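Local coordinates for protein deacetylase EF_0837 (Enterococcus faecalis, PDB 2ICS) that hydrolyses acetyl-(R)-mandelate in vitro with very low efficiency, as an esterase of the amidohydrolase type that binds two zinc ions and, here, adenine in its active site, at residues 54-59 with 332-337; 61-66 with 86-91; 190-195 with 216-221; 211-216 with 249-254. All coordinates share one frame; numbering follows the deposited sequence.

Strand 51-61 supplies the first half of contact 1, whose partner 332-337 returns 273 residues later; the large loop so closed encloses the other three contacts and joins the first barrel strand to strand 331-344 within one mixed sheet. Contact 2 closes early, pairing the end of strand 51-61 with neighbouring strand 83-89 at one zinc. In series after it, contacts 3 and 4 interlock: 190-195 meets 216-221, while 211-216 meets 249-254, so their segments alternate and share Lys216. Contact 3 joins the loops following strands 186-189 and 208-210 to each other; contact 4 joins the second of these to the segment running into helix 253-261. Water 2, bound to both zinc ions, belongs to contacts 2 and 4.

Contact 1 (54-59 with 332-337)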
loop_
_atom_site.group_PDB
_atom_site.type_symbol
_atom_site.label_atom_id
_atom_site.label_comp_id
_atom_site.label_asym_id
_atom_site.label_seq_id
_atom_site.Cartn_x
_atom_site.Cartn_y
_atom_site.Cartn_z
ATOM N N ALA A 54 -6.585 -10.097 8.513
ATOM C CA ALA A 54 -7.007 -8.737 8.789
ATOM C C ALA A 54 -7.334 -8.182 7.408
ATOM O O ALA A 54 -6.805 -8.672 6.413
ATOM C CB ALA A 54 -5.871 -7.959 9.416
ATOM N N GLY A 55 -8.210 -7.185 7.335
ATOM C CA GLY A 55 -8.542 -6.619 6.038
ATOM C C GLY A 55 -7.281 -6.169 5.324
ATOM O O GLY A 55 -6.457 -5.464 5.906
ATOM N N TRP A 56 -7.118 -6.571 4.069
ATOM C CA TRP A 56 -5.928 -6.195 3.312
ATOM C C TRP A 56 -5.869 -4.686 3.130
ATOM O O TRP A 56 -6.899 -4.034 2.978
ATOM C CB TRP A 56 -5.913 -6.887 1.948
ATOM C CG TRP A 56 -5.892 -8.390 2.009
ATOM C CD1 TRP A 56 -5.622 -9.171 3.102
ATOM C CD2 TRP A 56 -6.117 -9.295 0.914
ATOM N NE1 TRP A 56 -5.665 -10.507 2.753
ATOM C CE2 TRP A 56 -5.967 -10.610 1.419
ATOM C CE3 TRP A 56 -6.434 -9.121 -0.442
ATOM C CZ2 TRP A 56 -6.124 -11.747 0.613
ATOM C CZ3 TRP A 56 -6.591 -10.253 -1.248
ATOM C CH2 TRP A 56 -6.434 -11.551 -0.712
ATOM N N ILE A 57 -4.654 -4.142 3.142
ATOM C CA ILE A 57 -4.426 -2.706 3.011
ATOM C C ILE A 57 -3.413 -2.406 1.908
ATOM O O ILE A 57 -2.295 -2.925 1.924
ATOM C CB ILE A 57 -3.871 -2.107 4.339
ATOM C CG1 ILE A 57 -4.834 -2.382 5.494
ATOM C CG2 ILE A 57 -3.655 -0.610 4.189
ATOM C CD1 ILE A 57 -4.252 -2.042 6.885
ATOM N N ASP A 58 -3.807 -1.556 0.959
ATOM C CA ASP A 58 -2.937 -1.163 -0.151
ATOM C C ASP A 58 -2.474 0.261 0.143
ATOM O O ASP A 58 -3.219 1.203 -0.101
ATOM C CB ASP A 58 -3.728 -1.180 -1.460
ATOM C CG ASP A 58 -2.834 -1.169 -2.685
ATOM O OD1 ASP A 58 -1.669 -0.728 -2.577
ATOM O OD2 ASP A 58 -3.306 -1.594 -3.763
ATOM N N ASP A 59 -1.252 0.430 0.649
ATOM C CA ASP A 59 -0.784 1.771 0.995
ATOM C C ASP A 59 -0.210 2.641 -0.123
ATOM O O ASP A 59 0.447 3.644 0.146
ATOM C CB ASP A 59 0.199 1.723 2.183
ATOM C CG ASP A 59 1.540 1.112 1.824
ATOM O OD1 ASP A 59 1.844 0.979 0.619
ATOM O OD2 ASP A 59 2.294 0.779 2.763
ATOM N N THR A 332 -10.593 -9.852 5.481
ATOM C CA THR A 332 -10.598 -10.323 4.117
ATOM C C THR A 332 -10.656 -11.837 4.232
ATOM O O THR A 332 -9.883 -12.445 4.978
ATOM C CB THR A 332 -9.332 -9.886 3.356
ATOM O OG1 THR A 332 -9.252 -8.452 3.351
ATOM C CG2 THR A 332 -9.377 -10.390 1.918
ATOM N N ILE A 333 -11.606 -12.428 3.520
ATOM C CA ILE A 333 -11.816 -13.867 3.521
ATOM C C ILE A 333 -11.474 -14.317 2.110
ATOM O O ILE A 333 -12.006 -13.786 1.128
ATOM C CB ILE A 333 -13.277 -14.176 3.894
ATOM C CG1 ILE A 333 -13.591 -13.517 5.247
ATOM C CG2 ILE A 333 -13.503 -15.672 3.975
ATOM C CD1 ILE A 333 -14.999 -13.747 5.754
ATOM N N PHE A 334 -10.583 -15.297 2.009
ATOM C CA PHE A 334 -10.109 -15.736 0.708
ATOM C C PHE A 334 -9.700 -17.197 0.620
ATOM O O PHE A 334 -9.710 -17.930 1.609
ATOM C CB PHE A 334 -8.900 -14.879 0.343
ATOM C CG PHE A 334 -7.799 -14.939 1.371
ATOM C CD1 PHE A 334 -6.783 -15.889 1.270
ATOM C CD2 PHE A 334 -7.816 -14.090 2.477
ATOM C CE1 PHE A 334 -5.800 -15.994 2.259
ATOM C CE2 PHE A 334 -6.841 -14.189 3.473
ATOM C CZ PHE A 334 -5.833 -15.141 3.365
ATOM N N THR A 335 -9.313 -17.592 -0.590
ATOM C CA THR A 335 -8.852 -18.941 -0.865
ATOM C C THR A 335 -7.514 -18.829 -1.579
ATOM O O THR A 335 -7.200 -17.799 -2.170
ATOM C CB THR A 335 -9.803 -19.712 -1.816
ATOM O OG1 THR A 335 -9.877 -19.024 -3.071
ATOM C CG2 THR A 335 -11.197 -19.845 -1.217
ATOM N N ILE A 336 -6.732 -19.900 -1.509
ATOM C CA ILE A 336 -5.439 -19.976 -2.167
ATOM C C ILE A 336 -5.485 -21.302 -2.915
ATOM O O ILE A 336 -5.699 -22.352 -2.309
ATOM C CB ILE A 336 -4.279 -19.984 -1.148
ATOM C CG1 ILE A 336 -4.246 -18.654 -0.390
ATOM C CG2 ILE A 336 -2.957 -20.208 -1.863
ATOM C CD1 ILE A 336 -3.165 -18.573 0.664
ATOM N N GLN A 337 -5.301 -21.258 -4.229
ATOM C CA GLN A 337 -5.373 -22.477 -5.019
ATOM C C GLN A 337 -4.247 -22.679 -6.022
ATOM O O GLN A 337 -3.698 -21.726 -6.580
ATOM C CB GLN A 337 -6.725 -22.529 -5.734
ATOM C CG GLN A 337 -7.894 -22.680 -4.768
ATOM C CD GLN A 337 -9.244 -22.502 -5.430
ATOM O OE1 GLN A 337 -10.283 -22.709 -4.801
ATOM N NE2 GLN A 337 -9.241 -22.110 -6.701
#
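Where the strand that leads into the TIM barrel meets strand 331-344, returning from the C-terminal part of the chain, Thr332 and Trp56 are the principal partners. The backbone N of Trp56 gives its hydrogen to Thr332 OG1 at 2.9 Å, and the angle of 162° at the hydrogen makes this a nearly straight bond. Thr332 OG1 has a second partner beyond the two segments, the carbonyl oxygen of Gly82, so the buried hydroxyl ties strand 331-344 to residues next to strand 83-89 as well. The hydroxyl lies beside the backbone N of Thr332 (chi1 -59°), which leaves the methyl to extend the other way, over the indole. Thr332 CG2 stands 3.6 Å from the centroid of the six-membered ring of Trp56: a CH-pi contact over the face.

Within the fold, strands 51-61 and 331-344 are antiparallel neighbours, but the pairing is local: the backbone hydrogen bonds of Gly55 with Asp330 and of Thr332 with Ser53 lie at this end of the strands. The nearest CA pair is Gly55 and Thr332, 4.7 Å apart, and past it the contact passes to side chains, with Phe334 meeting Trp56. Trp56 CZ2 lies 3.4 Å from Phe334 CD2, over one face of the phenylalanine ring and offset toward its rim. The planes of this phenylalanine and the six-membered ring of Trp56 are inclined at 47°, with centroids 5.2 Å apart, an oblique pairing. Ile357 from strand 350-364 and Ile304 from helix 300-305 each pack against both aromatic residues.

Contact 2 (61-66 with 86-91); sequences VHCFEK and VIDAGT. With ZN (zinc ion), chain B.
His62 ND1 donates to Thr91 OG1 at 2.8 Å, with an angle of 169° at the hydrogen and the oxygen almost exactly in the ring plane. This fixes the rotation of an imidazole whose NE2 binds zinc at 2.0 Å. Behind it, Thr91 OG1 donates to Asp88 OD2 through the syn lone pair, while Cys63 N reaches the anti lone pair of Asp88 OD2 at 3.1 Å. Asp88 OD1 accepts from Thr91 N in an Asx motif, so Thr91 is the second-shell residue that positions His62, and Asp88 in turn holds Thr91. His60, Asp272 and carboxylated Lys154 (a carbamate), with water 2, complete the metal site. His60 and His62 form the His-X-His metal motif at the end of the first barrel strand, as in amidohydrolases.

Parallel pairing supplies the backbone frame: Val61 N donates to Ile87 O at 2.9 Å, and Ala89 N donates to Val61 O at 2.7 Å. Val61 CG2 lies 4.2 Å from Val86 CB, Cys63 SG also approaches Val86, and Phe64 CB meets Thr91 CG2 at 3.9 Å. Around these residues, Val61 and Cys63 rest on helix 74-77, Asp88 and Phe64 meet Phe100 of helix 97-105, and Val86 touches Val111 of strand 110-114.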
loop_
_atom_site.group_PDB
_atom_site.type_symbol
_atom_site.label_atom_id
_atom_site.label_comp_id
_atom_site.label_asym_id
_atom_site.label_seq_id
_atom_site.Cartn_x
_atom_site.Cartn_y
_atom_site.Cartn_z
ATOM N N VAL A 61 -1.921 3.929 -3.607
ATOM C CA VAL A 61 -3.021 3.922 -4.553
ATOM C C VAL A 61 -3.307 5.322 -5.109
ATOM O O VAL A 61 -2.819 6.319 -4.587
ATOM C CB VAL A 61 -4.271 3.378 -3.819
ATOM C CG1 VAL A 61 -5.532 3.933 -4.415
ATOM C CG2 VAL A 61 -4.256 1.867 -3.845
ATOM N N HIS A 62 -4.097 5.380 -6.176
ATOM C CA HIS A 62 -4.507 6.638 -6.780
ATOM C C HIS A 62 -5.994 6.487 -7.085
ATOM O O HIS A 62 -6.388 5.891 -8.092
ATOM C CB HIS A 62 -3.686 6.913 -8.033
ATOM C CG HIS A 62 -2.258 7.243 -7.733
ATOM N ND1 HIS A 62 -1.859 8.393 -7.089
ATOM C CD2 HIS A 62 -1.130 6.505 -7.901
ATOM C CE1 HIS A 62 -0.534 8.316 -6.882
ATOM N NE2 HIS A 62 -0.043 7.189 -7.359
ATOM N N CYS A 63 -6.819 7.008 -6.182
ATOM C CA CYS A 63 -8.258 6.882 -6.327
ATOM C C CYS A 63 -9.106 8.145 -6.194
ATOM O O CYS A 63 -10.242 8.074 -5.720
ATOM C CB CYS A 63 -8.771 5.820 -5.349
ATOM S SG CYS A 63 -8.383 6.150 -3.627
ATOM N N PHE A 64 -8.559 9.296 -6.582
ATOM C CA PHE A 64 -9.327 10.540 -6.570
ATOM C C PHE A 64 -9.964 10.501 -7.959
ATOM O O PHE A 64 -9.314 10.840 -8.948
ATOM C CB PHE A 64 -8.410 11.764 -6.451
ATOM C CG PHE A 64 -9.145 13.084 -6.501
ATOM C CD1 PHE A 64 -8.447 14.277 -6.664
ATOM C CD2 PHE A 64 -10.536 13.138 -6.387
ATOM C CE1 PHE A 64 -9.115 15.506 -6.714
ATOM C CE2 PHE A 64 -11.214 14.358 -6.438
ATOM C CZ PHE A 64 -10.502 15.544 -6.602
ATOM N N GLU A 65 -11.225 10.080 -8.029
ATOM C CA GLU A 65 -11.915 9.931 -9.310
ATOM C C GLU A 65 -12.036 11.165 -10.210
ATOM O O GLU A 65 -12.303 11.031 -11.407
ATOM C CB GLU A 65 -13.307 9.313 -9.093
ATOM C CG GLU A 65 -14.332 10.235 -8.450
ATOM C CD GLU A 65 -15.716 9.603 -8.379
ATOM O OE1 GLU A 65 -15.943 8.725 -7.518
ATOM O OE2 GLU A 65 -16.579 9.978 -9.198
ATOM N N LYS A 66 -11.833 12.356 -9.657
ATOM C CA LYS A 66 -11.939 13.576 -10.453
ATOM C C LYS A 66 -10.629 14.051 -11.083
ATOM O O LYS A 66 -10.627 15.006 -11.859
ATOM C CB LYS A 66 -12.536 14.711 -9.613
ATOM C CG LYS A 66 -13.997 14.512 -9.253
ATOM C CD LYS A 66 -14.855 14.360 -10.500
ATOM C CE LYS A 66 -16.332 14.325 -10.151
ATOM N NZ LYS A 66 -16.760 15.586 -9.477
ATOM N N VAL A 86 -7.421 1.681 1.670
ATOM C CA VAL A 86 -6.473 2.128 0.657
ATOM C C VAL A 86 -5.965 3.508 1.033
ATOM O O VAL A 86 -6.668 4.294 1.676
ATOM C CB VAL A 86 -7.094 2.216 -0.770
ATOM C CG1 VAL A 86 -7.469 0.827 -1.270
ATOM C CG2 VAL A 86 -8.308 3.139 -0.764
ATOM N N ILE A 87 -4.729 3.791 0.647
ATOM C CA ILE A 87 -4.135 5.079 0.921
ATOM C C ILE A 87 -3.706 5.686 -0.399
ATOM O O ILE A 87 -2.835 5.147 -1.089
ATOM C CB ILE A 87 -2.901 4.955 1.836
ATOM C CG1 ILE A 87 -3.260 4.152 3.093
ATOM C CG2 ILE A 87 -2.401 6.346 2.209
ATOM C CD1 ILE A 87 -2.109 3.986 4.076
ATOM N N ASP A 88 -4.339 6.795 -0.766
ATOM C CA ASP A 88 -4.000 7.483 -2.000
ATOM C C ASP A 88 -2.632 8.141 -1.817
ATOM O O ASP A 88 -2.439 8.929 -0.893
ATOM C CB ASP A 88 -5.061 8.527 -2.322
ATOM C CG ASP A 88 -4.688 9.372 -3.514
ATOM O OD1 ASP A 88 -3.879 10.308 -3.344
ATOM O OD2 ASP A 88 -5.187 9.084 -4.625
ATOM N N ALA A 89 -1.690 7.819 -2.700
ATOM C CA ALA A 89 -0.328 8.338 -2.594
ATOM C C ALA A 89 -0.056 9.745 -3.131
ATOM O O ALA A 89 0.710 9.924 -4.087
ATOM C CB ALA A 89 0.651 7.347 -3.228
ATOM N N GLY A 90 -0.679 10.743 -2.511
ATOM C CA GLY A 90 -0.449 12.119 -2.918
ATOM C C GLY A 90 -1.029 12.600 -4.233
ATOM O O GLY A 90 -0.461 13.487 -4.876
ATOM N N THR A 91 -2.151 12.033 -4.647
ATOM C CA THR A 91 -2.769 12.475 -5.889
ATOM C C THR A 91 -3.133 13.950 -5.742
ATOM O O THR A 91 -3.053 14.722 -6.696
ATOM C CB THR A 91 -4.067 11.702 -6.188
ATOM O OG1 THR A 91 -3.775 10.306 -6.323
ATOM C CG2 THR A 91 -4.704 12.214 -7.475
HETATM ZN ZN ZN B . 1.780 6.392 -7.489
HETATM O O HOH W 1 -6.292 9.498 -8.241
HETATM O O HOH W 2 3.435 5.777 -8.458
#

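Contact 3 (190-195 with 216-221)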
loop_
_atom_site.group_PDB
_atom_site.type_symbol
_atom_site.label_atom_id
_atom_site.label_comp_id
_atom_site.label_asym_id
_atom_site.label_seq_id
_atom_site.Cartn_x
_atom_site.Cartn_y
_atom_site.Cartn_z
ATOM N N GLY A 190 12.617 7.016 -9.114
ATOM C CA GLY A 190 12.531 6.597 -10.495
ATOM C C GLY A 190 13.872 6.887 -11.128
ATOM O O GLY A 190 14.919 6.569 -10.555
ATOM N N SER A 191 13.842 7.503 -12.303
ATOM C CA SER A 191 15.057 7.856 -13.020
ATOM C C SER A 191 15.746 9.021 -12.321
ATOM O O SER A 191 15.110 9.786 -11.597
ATOM C CB SER A 191 14.715 8.263 -14.453
ATOM O OG SER A 191 14.028 7.221 -15.119
ATOM N N ALA A 192 17.048 9.153 -12.539
ATOM C CA ALA A 192 17.805 10.248 -11.944
ATOM C C ALA A 192 17.649 11.437 -12.888
ATOM O O ALA A 192 17.430 11.255 -14.085
ATOM C CB ALA A 192 19.281 9.859 -11.809
ATOM N N PRO A 193 17.753 12.668 -12.367
ATOM C CA PRO A 193 18.008 13.029 -10.969
ATOM C C PRO A 193 16.745 12.994 -10.116
ATOM O O PRO A 193 15.635 13.050 -10.632
ATOM C CB PRO A 193 18.567 14.439 -11.085
ATOM C CG PRO A 193 17.723 15.008 -12.195
ATOM C CD PRO A 193 17.744 13.874 -13.221
ATOM N N PRO A 194 16.907 12.908 -8.790
ATOM C CA PRO A 194 18.222 12.849 -8.141
ATOM C C PRO A 194 18.753 11.426 -8.167
ATOM O O PRO A 194 18.033 10.492 -8.518
ATOM C CB PRO A 194 17.934 13.299 -6.705
ATOM C CG PRO A 194 16.511 13.888 -6.761
ATOM C CD PRO A 194 15.841 13.036 -7.787
ATOM N N HIS A 195 20.014 11.267 -7.787
ATOM C CA HIS A 195 20.626 9.950 -7.729
ATOM C C HIS A 195 20.099 9.269 -6.468
ATOM O O HIS A 195 19.893 9.922 -5.449
ATOM C CB HIS A 195 22.147 10.086 -7.691
ATOM C CG HIS A 195 22.735 10.498 -9.003
ATOM N ND1 HIS A 195 22.752 9.665 -10.101
ATOM C CD2 HIS A 195 23.275 11.671 -9.412
ATOM C CE1 HIS A 195 23.275 10.307 -11.132
ATOM N NE2 HIS A 195 23.599 11.526 -10.741
ATOM N N LYS A 216 14.896 0.448 -13.075
ATOM C CA LYS A 216 15.613 1.537 -13.724
ATOM C C LYS A 216 17.085 1.542 -13.299
ATOM O O LYS A 216 17.455 0.922 -12.297
ATOM C CB LYS A 216 14.939 2.871 -13.372
ATOM C CG LYS A 216 13.472 2.915 -13.787
ATOM C CD LYS A 216 12.753 4.184 -13.328
ATOM C CE LYS A 216 11.268 4.123 -13.700
ATOM N NZ LYS A 216 10.450 5.249 -13.150
ATOM N N GLU A 217 17.925 2.234 -14.067
ATOM C CA GLU A 217 19.355 2.317 -13.770
ATOM C C GLU A 217 19.613 2.967 -12.411
ATOM O O GLU A 217 20.573 2.630 -11.720
ATOM C CB GLU A 217 20.078 3.129 -14.857
ATOM C CG GLU A 217 20.109 2.467 -16.227
ATOM C CD GLU A 217 20.801 3.325 -17.281
ATOM O OE1 GLU A 217 20.253 4.393 -17.642
ATOM O OE2 GLU A 217 21.896 2.930 -17.744
ATOM N N ASN A 218 18.754 3.912 -12.045
ATOM C CA ASN A 218 18.878 4.624 -10.779
ATOM C C ASN A 218 18.190 3.863 -9.643
ATOM O O ASN A 218 17.959 4.414 -8.571
ATOM C CB ASN A 218 18.277 6.027 -10.932
ATOM C CG ASN A 218 18.558 6.926 -9.742
ATOM O OD1 ASN A 218 19.695 7.029 -9.273
ATOM N ND2 ASN A 218 17.518 7.602 -9.256
ATOM N N GLY A 219 17.864 2.596 -9.897
ATOM C CA GLY A 219 17.214 1.759 -8.896
ATOM C C GLY A 219 18.225 1.138 -7.943
ATOM O O GLY A 219 19.406 1.478 -8.000
ATOM N N ILE A 220 17.783 0.221 -7.082
ATOM C CA ILE A 220 18.682 -0.405 -6.106
ATOM C C ILE A 220 19.622 -1.490 -6.650
ATOM O O ILE A 220 20.569 -1.885 -5.969
ATOM C CB ILE A 220 17.894 -1.013 -4.924
ATOM C CG1 ILE A 220 17.081 -2.217 -5.399
ATOM C CG2 ILE A 220 16.992 0.040 -4.306
ATOM C CD1 ILE A 220 16.402 -2.967 -4.265
ATOM N N LEU A 221 19.369 -1.983 -7.857
ATOM C CA LEU A 221 20.245 -3.007 -8.416
ATOM C C LEU A 221 21.350 -2.390 -9.273
ATOM O O LEU A 221 21.090 -1.513 -10.094
ATOM C CB LEU A 221 19.452 -4.006 -9.266
ATOM C CG LEU A 221 20.289 -5.116 -9.921
ATOM C CD1 LEU A 221 20.819 -6.059 -8.850
ATOM C CD2 LEU A 221 19.451 -5.888 -10.921
#
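Asn218 points its side chain into the bend of 190-195, and its amide is the centre of the contact. With CG anti to the backbone N (chi1 -171°), the group extends from the turn toward two carbonyl oxygens. Asn218 ND2 donates to Gly190 O at 3.1 Å, with an angle of 160° at the hydrogen. The acceptor lies close to the amide plane, although the donor is tilted from the carbonyl plane of Gly190. A second, weak bond links Asn218 ND2 with Pro194 O at 3.0 Å. The other end of the amide faces the start of helix 196-202: Asn218 OD1 accepts from the backbone N of Leu196, just beyond His195 at the N-cap position. One asparagine thus links three points of the loop between strand 186-189 and that helix.

The ring of His195 crosses this amide at about a right angle, the planes 77° apart, while Ala192 CB packs against Asn218 CG at 3.7 Å. Lys216 approaches differently, its chain extended beyond CG and running beside Gly190 and Ser191: Lys216 CD lies 3.7 Å from Ser191 OG, and Lys216 NZ lies 3.6 Å from Gly190 CA. Lys216 also begins the type I turn closed by Gly219 N donating to Lys216 O. Both loops begin just past zinc ligands, His188 and His211, and the Lys216 side chain comes within about 4 Å of bound adenine.

Two cis peptide bonds, before Pro193 and Pro194, shape the opposing loop. Both prolines pack on helix 159-162, Pro194 also touches Ile199 of helix 196-202, and Ile220 and Leu221 lie against helix 253-261.

Contact 4 (211-216 with 249-254). With ZN (zinc ion), chain C.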
loop_
_atom_site.group_PDB
_atom_site.type_symbol
_atom_site.label_atom_id
_atom_site.label_comp_id
_atom_site.label_asym_id
_atom_site.label_seq_id
_atom_site.Cartn_x
_atom_site.Cartn_y
_atom_site.Cartn_z
ATOM N N HIS A 211 8.266 1.940 -4.730
ATOM C CA HIS A 211 8.866 1.568 -6.015
ATOM C C HIS A 211 10.243 0.962 -5.735
ATOM O O HIS A 211 11.140 0.992 -6.582
ATOM C CB HIS A 211 9.055 2.784 -6.932
ATOM C CG HIS A 211 7.800 3.544 -7.209
ATOM N ND1 HIS A 211 6.563 2.962 -7.378
ATOM C CD2 HIS A 211 7.612 4.872 -7.411
ATOM C CE1 HIS A 211 5.689 3.929 -7.673
ATOM N NE2 HIS A 211 6.280 5.106 -7.703
ATOM N N CYS A 212 10.404 0.400 -4.542
ATOM C CA CYS A 212 11.683 -0.161 -4.118
ATOM C C CYS A 212 12.373 -1.140 -5.070
ATOM O O CYS A 212 13.600 -1.156 -5.141
ATOM C CB CYS A 212 11.540 -0.797 -2.729
ATOM S SG CYS A 212 10.489 -2.273 -2.634
ATOM N N PHE A 213 11.609 -1.960 -5.789
ATOM C CA PHE A 213 12.224 -2.905 -6.712
ATOM C C PHE A 213 12.051 -2.528 -8.178
ATOM O O PHE A 213 11.850 -3.399 -9.021
ATOM C CB PHE A 213 11.687 -4.327 -6.486
ATOM C CG PHE A 213 12.004 -4.900 -5.122
ATOM C CD1 PHE A 213 13.139 -4.496 -4.416
ATOM C CD2 PHE A 213 11.166 -5.854 -4.549
ATOM C CE1 PHE A 213 13.433 -5.032 -3.161
ATOM C CE2 PHE A 213 11.449 -6.398 -3.296
ATOM C CZ PHE A 213 12.582 -5.989 -2.599
ATOM N N ASN A 214 12.131 -1.236 -8.494
ATOM C CA ASN A 214 11.999 -0.826 -9.885
ATOM C C ASN A 214 13.285 -1.223 -10.611
ATOM O O ASN A 214 14.349 -1.315 -9.995
ATOM C CB ASN A 214 11.746 0.685 -10.004
ATOM C CG ASN A 214 12.959 1.523 -9.645
ATOM O OD1 ASN A 214 12.956 2.251 -8.643
ATOM N ND2 ASN A 214 14.000 1.438 -10.463
ATOM N N GLY A 215 13.187 -1.464 -11.915
ATOM C CA GLY A 215 14.354 -1.885 -12.670
ATOM C C GLY A 215 15.143 -0.816 -13.396
ATOM O O GLY A 215 15.973 -1.132 -14.243
ATOM N N LYS A 216 14.896 0.448 -13.075
ATOM C CA LYS A 216 15.613 1.537 -13.724
ATOM C C LYS A 216 17.085 1.542 -13.299
ATOM O O LYS A 216 17.455 0.922 -12.297
ATOM C CB LYS A 216 14.939 2.871 -13.372
ATOM C CG LYS A 216 13.472 2.915 -13.787
ATOM C CD LYS A 216 12.753 4.184 -13.328
ATOM C CE LYS A 216 11.268 4.123 -13.700
ATOM N NZ LYS A 216 10.450 5.249 -13.150
ATOM N N ASP A 249 5.453 1.136 -14.258
ATOM C CA ASP A 249 6.878 0.970 -14.531
ATOM C C ASP A 249 7.787 0.836 -13.321
ATOM O O ASP A 249 8.990 1.042 -13.438
ATOM C CB ASP A 249 7.378 2.141 -15.382
ATOM C CG ASP A 249 6.882 2.069 -16.817
ATOM O OD1 ASP A 249 7.163 1.054 -17.503
ATOM O OD2 ASP A 249 6.215 3.027 -17.259
ATOM N N SER A 250 7.248 0.454 -12.171
ATOM C CA SER A 250 8.091 0.387 -10.988
ATOM C C SER A 250 8.408 -0.949 -10.325
ATOM O O SER A 250 8.966 -0.964 -9.223
ATOM C CB SER A 250 7.537 1.363 -9.952
ATOM O OG SER A 250 7.438 2.658 -10.524
ATOM N N PHE A 251 8.066 -2.063 -10.967
ATOM C CA PHE A 251 8.374 -3.372 -10.390
ATOM C C PHE A 251 9.055 -4.295 -11.391
ATOM O O PHE A 251 8.509 -4.599 -12.447
ATOM C CB PHE A 251 7.119 -4.063 -9.856
ATOM C CG PHE A 251 7.387 -5.440 -9.312
ATOM C CD1 PHE A 251 8.071 -5.605 -8.113
ATOM C CD2 PHE A 251 7.018 -6.575 -10.033
ATOM C CE1 PHE A 251 8.390 -6.879 -7.636
ATOM C CE2 PHE A 251 7.332 -7.857 -9.568
ATOM C CZ PHE A 251 8.021 -8.008 -8.364
ATOM N N ASN A 252 10.242 -4.763 -11.028
ATOM C CA ASN A 252 11.032 -5.633 -11.885
ATOM C C ASN A 252 11.313 -6.958 -11.161
ATOM O O ASN A 252 11.882 -6.967 -10.067
ATOM C CB ASN A 252 12.330 -4.894 -12.256
ATOM C CG ASN A 252 13.242 -5.698 -13.172
ATOM O OD1 ASN A 252 13.880 -6.663 -12.745
ATOM N ND2 ASN A 252 13.313 -5.294 -14.438
ATOM N N PHE A 253 10.883 -8.068 -11.764
ATOM C CA PHE A 253 11.083 -9.404 -11.187
ATOM C C PHE A 253 12.545 -9.690 -10.865
ATOM O O PHE A 253 12.870 -10.167 -9.774
ATOM C CB PHE A 253 10.590 -10.499 -12.144
ATOM C CG PHE A 253 9.109 -10.794 -12.049
ATOM C CD1 PHE A 253 8.551 -11.261 -10.866
ATOM C CD2 PHE A 253 8.293 -10.669 -13.164
ATOM C CE1 PHE A 253 7.205 -11.605 -10.797
ATOM C CE2 PHE A 253 6.943 -11.012 -13.108
ATOM C CZ PHE A 253 6.401 -11.482 -11.922
ATOM N N HIS A 254 13.428 -9.405 -11.815
ATOM C CA HIS A 254 14.842 -9.672 -11.604
ATOM C C HIS A 254 15.376 -8.966 -10.362
ATOM O O HIS A 254 16.140 -9.544 -9.584
ATOM C CB HIS A 254 15.658 -9.249 -12.823
ATOM C CG HIS A 254 17.112 -9.580 -12.705
ATOM N ND1 HIS A 254 17.572 -10.876 -12.626
ATOM C CD2 HIS A 254 18.202 -8.784 -12.584
ATOM C CE1 HIS A 254 18.883 -10.866 -12.457
ATOM N NE2 HIS A 254 19.289 -9.608 -12.427
HETATM ZN ZN ZN C . 5.267 7.007 -8.097
HETATM O O HOH W 3 8.933 -2.304 -6.755
HETATM O O HOH W 4 10.716 -1.301 -13.111
HETATM O O HOH W 5 9.988 3.926 -10.640
HETATM O O HOH W 2 3.435 5.777 -8.458
#
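With CG beside its backbone N (chi1 -57°), the imidazole of His211 meets Ser250, whose OG is likewise turned beside its own backbone N (chi1 -55°) and lies over one face of the ring. The serine hydroxyl is 3.3 Å above the plane and offset toward the rim, and Ser250 CB comes within 3.2 Å of His211 ND1. The hydrogen bond of His211 ND1 goes instead to the carbonyl oxygen of Gly245.

The backbones are joined directly by Asn252 N donating to Phe213 O at 2.9 Å, with an angle of 150° at the hydrogen. Water bridges extend that link. Water 3 accepts from Phe213 N and donates to Ser250 O, while water 4 does the same between Gly215 N and Asp249 O. Water 5 accepts from Lys216 NZ and is hydrogen-bonded to Ser250 OG at 2.9 Å. Farther along, Phe251 CD1 packs against Phe213 CB at 4.2 Å. Asn252 is the N-cap of helix 253-261, its OD1 accepting from Val255 N.

His211 NE2 binds the second zinc at 2.2 Å, alongside His188 and carboxylated Lys154 (a carbamate), and the histidine also touches adenine. Gly245 at ND1 and Ser250 over the face together orient the imidazole, so NE2 is directed at the metal, where water 2 is also bound at 2.2 Å; its position between the two zinc ions is consistent with the hydrolytic water of binuclear amidohydrolases.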